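Local coordinates for foldase protein PrsA 2 (Bacillus anthracis, PDB 6VJ4), which isomerises peptidyl-proline bonds, helps secreted proteins fold outside the cell after translocation and is important for secretion of the protective antigen, at residues I33-I38 against K80-F85; K40-S45 against N90-Q95. All blocks are in the same frame, centred on the assembly; numbering follows the deposited sequence.

Overall arrangement
Interactions 1 and 2 follow one another along the same pair of elements, helix 28-41 with its exit and helix 76-95, their centres about 10 Å apart. They illustrate how a single interface changes its chemistry along its length. Both are partly buried and belong to the helical part of the chain, apart from the four-stranded sheet of the PPIase domain. Interaction 1 joins helix to helix, through a glutamine laid on a phenylalanine ring and a glutamine-glutamine hydrogen bond. Interaction 2 joins the chain leaving helix 28-41 to the last turns of helix 76-95, through a buried tyrosine on an alanine, a lysine-carbonyl bond nearer the surface and a bridging water.

Interaction 1 (I33-I38 against K80-F85); sequences IAQDVI and KNQIKF
Between segments 33-38 and 80-85 the closest CA pair is Q35 and F85, 6.0 Å apart. The axes of the two segments approach to 10.3 Å and run 49° from parallel, and long side chains carry the contact. The ring of F85 points toward helix 28-41, its CG standing anti to the backbone N (chi1 176°). Q35 lays its extended chain over it: CG presses on CD1 of F85 at 3.3 Å. Beyond CG the Q35 amide lies nearly parallel to the ring, 20° between the planes, with NE2 over one face. Obliquely to the ring, I38 adds an apolar touch, its CG1 standing 4.1 Å from CE1 of F85.

Both helices belong to the helical lobe of the chain, away from the four-stranded sheet of the parvulin-type PPIase fold, consistent with the foldase (NC) lobe of PrsA proteins. Helix 223-236, from the far end of the chain, packs there too, setting L230 against A34 and I38; V37 also packs on L29 of the second subunit.

At its far end the Q35 amide makes a hydrogen bond. Its NE2 donates to OE1 of Q82 at 2.8 Å, meeting a lone pair of that oxygen within the plane of its carbonyl, although the two amide planes are steeply inclined. Q82 starts away from its partner helix, but a bend at its second torsion (chi2 -56°) brings the amide back. Its NE2 donates in turn to E31, one turn before Q35, so both ends of the Q82 amide are engaged by helix 28-41 and its rotation is fixed. The two acceptors Q35 OE1 and Q82 OE1 stay 3.4 Å apart.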
# COMPACT_ATOMS: atom_id res chain seq x y z
N ILE A 33 7.16 2.13 -2.04
CA ILE A 33 6.29 1.96 -0.89
C ILE A 33 6.95 1.03 0.14
O ILE A 33 7.09 1.46 1.31
CB ILE A 33 4.91 1.43 -1.34
CG1 ILE A 33 4.17 2.47 -2.18
CG2 ILE A 33 4.09 0.97 -0.14
CD1 ILE A 33 2.83 2.02 -2.69
N ALA A 34 7.33 -0.18 -0.28
CA ALA A 34 7.96 -1.17 0.64
C ALA A 34 9.15 -0.53 1.36
O ALA A 34 9.29 -0.75 2.58
CB ALA A 34 8.37 -2.39 -0.14
N GLN A 35 9.95 0.25 0.62
CA GLN A 35 11.15 0.91 1.20
C GLN A 35 10.71 2.05 2.13
O GLN A 35 11.37 2.24 3.18
CB GLN A 35 12.09 1.41 0.10
CG GLN A 35 12.73 0.29 -0.71
CD GLN A 35 13.81 0.78 -1.65
OE1 GLN A 35 14.12 1.97 -1.73
NE2 GLN A 35 14.42 -0.16 -2.37
N ASP A 36 9.64 2.77 1.78
CA ASP A 36 9.15 3.90 2.62
C ASP A 36 8.68 3.39 3.99
O ASP A 36 8.96 4.07 4.99
CB ASP A 36 8.04 4.69 1.92
CG ASP A 36 8.55 5.72 0.92
OD1 ASP A 36 9.54 5.42 0.22
OD2 ASP A 36 7.96 6.82 0.87
N VAL A 37 7.98 2.26 4.02
CA VAL A 37 7.47 1.68 5.30
C VAL A 37 8.66 1.34 6.20
O VAL A 37 8.66 1.77 7.37
CB VAL A 37 6.57 0.45 5.06
CG1 VAL A 37 6.18 -0.24 6.35
CG2 VAL A 37 5.34 0.82 4.25
N ILE A 38 9.65 0.61 5.67
CA ILE A 38 10.84 0.19 6.47
C ILE A 38 11.68 1.42 6.87
O ILE A 38 12.00 1.53 8.07
CB ILE A 38 11.69 -0.83 5.68
CG1 ILE A 38 10.86 -2.07 5.34
CG2 ILE A 38 12.97 -1.17 6.42
CD1 ILE A 38 10.22 -2.73 6.55
N LYS A 80 22.01 5.65 -3.17
CA LYS A 80 21.83 6.16 -1.78
C LYS A 80 20.51 5.63 -1.21
O LYS A 80 20.52 5.12 -0.07
CB LYS A 80 21.87 7.69 -1.76
CG LYS A 80 21.74 8.32 -0.38
CD LYS A 80 21.82 9.83 -0.37
CE LYS A 80 21.61 10.40 1.02
NZ LYS A 80 21.68 11.88 1.03
N ASN A 81 19.41 5.74 -1.97
CA ASN A 81 18.10 5.24 -1.50
C ASN A 81 18.17 3.73 -1.26
O ASN A 81 17.47 3.26 -0.34
CB ASN A 81 16.95 5.58 -2.45
CG ASN A 81 16.47 7.01 -2.32
OD1 ASN A 81 16.83 7.70 -1.38
ND2 ASN A 81 15.65 7.45 -3.26
N GLN A 82 18.99 3.00 -2.03
CA GLN A 82 19.10 1.53 -1.85
C GLN A 82 19.93 1.25 -0.58
O GLN A 82 19.63 0.25 0.11
CB GLN A 82 19.72 0.83 -3.06
CG GLN A 82 19.01 1.09 -4.39
CD GLN A 82 17.54 0.74 -4.41
OE1 GLN A 82 16.83 0.85 -3.41
NE2 GLN A 82 17.05 0.36 -5.58
N ILE A 83 20.93 2.09 -0.31
CA ILE A 83 21.78 1.95 0.91
C ILE A 83 20.92 2.31 2.13
O ILE A 83 20.98 1.57 3.14
CB ILE A 83 23.05 2.80 0.81
CG1 ILE A 83 24.05 2.18 -0.17
CG2 ILE A 83 23.68 3.02 2.18
CD1 ILE A 83 25.44 2.77 -0.12
N LYS A 84 20.15 3.40 2.04
CA LYS A 84 19.24 3.80 3.14
C LYS A 84 18.33 2.61 3.47
O LYS A 84 18.16 2.30 4.67
CB LYS A 84 18.47 5.06 2.74
CG LYS A 84 17.47 5.60 3.76
CD LYS A 84 16.80 6.89 3.30
CE LYS A 84 15.66 7.33 4.19
NZ LYS A 84 16.10 7.60 5.58
N PHE A 85 17.81 1.93 2.44
CA PHE A 85 16.92 0.76 2.65
C PHE A 85 17.69 -0.39 3.33
O PHE A 85 17.17 -0.95 4.33
CB PHE A 85 16.31 0.29 1.33
CG PHE A 85 15.47 -0.95 1.45
CD1 PHE A 85 14.20 -0.90 2.01
CD2 PHE A 85 15.95 -2.18 1.03
CE1 PHE A 85 13.43 -2.05 2.13
CE2 PHE A 85 15.18 -3.33 1.15
CZ PHE A 85 13.93 -3.26 1.70

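Interaction 2 (K40-S45 against N90-Q95); sequences KKYKVS and NKAIKQ
Y42 presents one face of its ring to A92 and the other to its own neighbour K41. The methyl CB of A92 sits almost exactly over the middle, 3.4 Å from the ring centroid of Y42 and 8° off the normal, a close CH-pi contact. On the opposite face CG of K41 lies toward the rim, so the ring is sandwiched between two aliphatic groups. At the edge, near the ring plane, NE2 of Q95 comes within 3.4 Å of CE1 of Y42; the amide is turned 63° from the ring, and the side chains of Q95 and Y42 run antiparallel past each other.

The CA atoms of Y42 and A92 lie 6.0 Å apart, the nearest such pair of the two segments. Y42 is the first residue to leave helical geometry after helix 28-41, and it meets the final turns of helix 76-95 as the chain heads for S45, the N-cap of helix 46-60. Two lysines grip carbonyls of this connection. K43 runs extended and turns only at its last torsion, its NZ donating to O of K40 at 2.6 Å, in the last turn of helix 28-41. From the other segment K91, fully extended (chi1 -178°), lays its chain beside Y42 and donates from NZ to O of K43 at 2.7 Å.

The hydroxyl of Y42 is bound to E233 of helix 223-236, which also forms a salt bridge with K41. A water donates to OH of Y42 at 3.0 Å and to O of A92 at 2.6 Å, tying the tyrosine to the end of helix 76-95. With an acidic partner and a donating water at its oxygen, the phenol probably stays neutral, serving as donor to E233 and acceptor from the water.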
# COMPACT_ATOMS: atom_id res chain seq x y z
N LYS A 40 10.85 4.47 7.21
CA LYS A 40 10.15 5.40 8.14
C LYS A 40 10.15 4.80 9.55
O LYS A 40 10.37 5.58 10.51
CB LYS A 40 8.70 5.66 7.70
CG LYS A 40 7.95 6.66 8.57
CD LYS A 40 6.47 6.79 8.23
CE LYS A 40 5.76 7.83 9.08
NZ LYS A 40 6.28 9.20 8.82
N LYS A 41 9.90 3.49 9.68
CA LYS A 41 9.82 2.85 11.02
C LYS A 41 11.22 2.63 11.61
O LYS A 41 11.38 2.86 12.83
CB LYS A 41 9.08 1.51 10.94
CG LYS A 41 8.93 0.81 12.29
CD LYS A 41 8.07 -0.43 12.28
CE LYS A 41 7.98 -1.06 13.65
NZ LYS A 41 7.20 -2.31 13.64
N TYR A 42 12.17 2.17 10.80
CA TYR A 42 13.55 1.88 11.27
C TYR A 42 14.48 2.98 10.76
O TYR A 42 15.16 2.79 9.74
CB TYR A 42 13.94 0.47 10.84
CG TYR A 42 12.98 -0.58 11.34
CD1 TYR A 42 13.08 -1.06 12.64
CD2 TYR A 42 11.96 -1.06 10.54
CE1 TYR A 42 12.20 -2.01 13.12
CE2 TYR A 42 11.07 -2.02 11.01
CZ TYR A 42 11.19 -2.49 12.31
OH TYR A 42 10.33 -3.44 12.79
N LYS A 43 14.52 4.08 11.51
CA LYS A 43 15.26 5.30 11.11
C LYS A 43 16.77 5.11 11.22
O LYS A 43 17.26 4.57 12.23
CB LYS A 43 14.81 6.49 11.96
CG LYS A 43 13.42 7.02 11.63
CD LYS A 43 12.96 8.17 12.50
CE LYS A 43 11.74 8.87 11.94
NZ LYS A 43 10.63 7.92 11.68
N VAL A 44 17.47 5.58 10.18
CA VAL A 44 18.96 5.61 10.09
C VAL A 44 19.33 7.05 9.71
O VAL A 44 18.60 7.64 8.89
CB VAL A 44 19.47 4.58 9.08
CG1 VAL A 44 20.98 4.67 8.88
CG2 VAL A 44 19.07 3.16 9.49
N SER A 45 20.39 7.60 10.30
CA SER A 45 20.82 9.00 10.04
C SER A 45 21.41 9.13 8.63
O SER A 45 22.04 8.16 8.17
CB SER A 45 21.81 9.47 11.07
OG SER A 45 23.03 8.75 10.94
N ASN A 90 18.63 -3.73 7.95
CA ASN A 90 19.57 -4.34 8.88
C ASN A 90 19.14 -4.02 10.31
O ASN A 90 19.23 -4.92 11.16
CB ASN A 90 21.01 -3.86 8.67
CG ASN A 90 21.67 -4.45 7.44
OD1 ASN A 90 21.09 -5.30 6.76
ND2 ASN A 90 22.89 -4.03 7.17
N LYS A 91 18.72 -2.78 10.55
CA LYS A 91 18.28 -2.35 11.91
C LYS A 91 17.00 -3.10 12.28
O LYS A 91 16.88 -3.52 13.45
CB LYS A 91 18.09 -0.83 11.94
CG LYS A 91 17.69 -0.24 13.28
CD LYS A 91 17.45 1.25 13.25
CE LYS A 91 17.00 1.81 14.59
NZ LYS A 91 16.74 3.27 14.52
N ALA A 92 16.09 -3.27 11.31
CA ALA A 92 14.81 -3.99 11.55
C ALA A 92 15.09 -5.46 11.89
O ALA A 92 14.42 -6.00 12.80
CB ALA A 92 13.94 -3.89 10.32
N ILE A 93 16.02 -6.09 11.17
CA ILE A 93 16.36 -7.52 11.42
C ILE A 93 17.02 -7.62 12.80
O ILE A 93 16.70 -8.57 13.54
CB ILE A 93 17.23 -8.08 10.29
CG1 ILE A 93 16.49 -8.05 8.95
CG2 ILE A 93 17.72 -9.49 10.61
CD1 ILE A 93 17.34 -8.38 7.75
N LYS A 94 17.88 -6.66 13.14
CA LYS A 94 18.55 -6.68 14.47
C LYS A 94 17.49 -6.52 15.57
O LYS A 94 17.62 -7.19 16.60
CB LYS A 94 19.63 -5.60 14.54
CG LYS A 94 20.43 -5.58 15.84
CD LYS A 94 21.70 -4.75 15.79
CE LYS A 94 22.53 -4.92 17.04
NZ LYS A 94 23.81 -4.17 16.98
N GLN A 95 16.47 -5.68 15.35
CA GLN A 95 15.41 -5.48 16.38
C GLN A 95 14.42 -6.65 16.38
O GLN A 95 13.74 -6.81 17.39
CB GLN A 95 14.72 -4.13 16.18
CG GLN A 95 15.64 -2.96 16.48
CD GLN A 95 15.00 -1.60 16.28
OE1 GLN A 95 15.67 -0.58 16.29
NE2 GLN A 95 13.68 -1.59 16.11
O HOH W 1 11.95 -5.76 13.66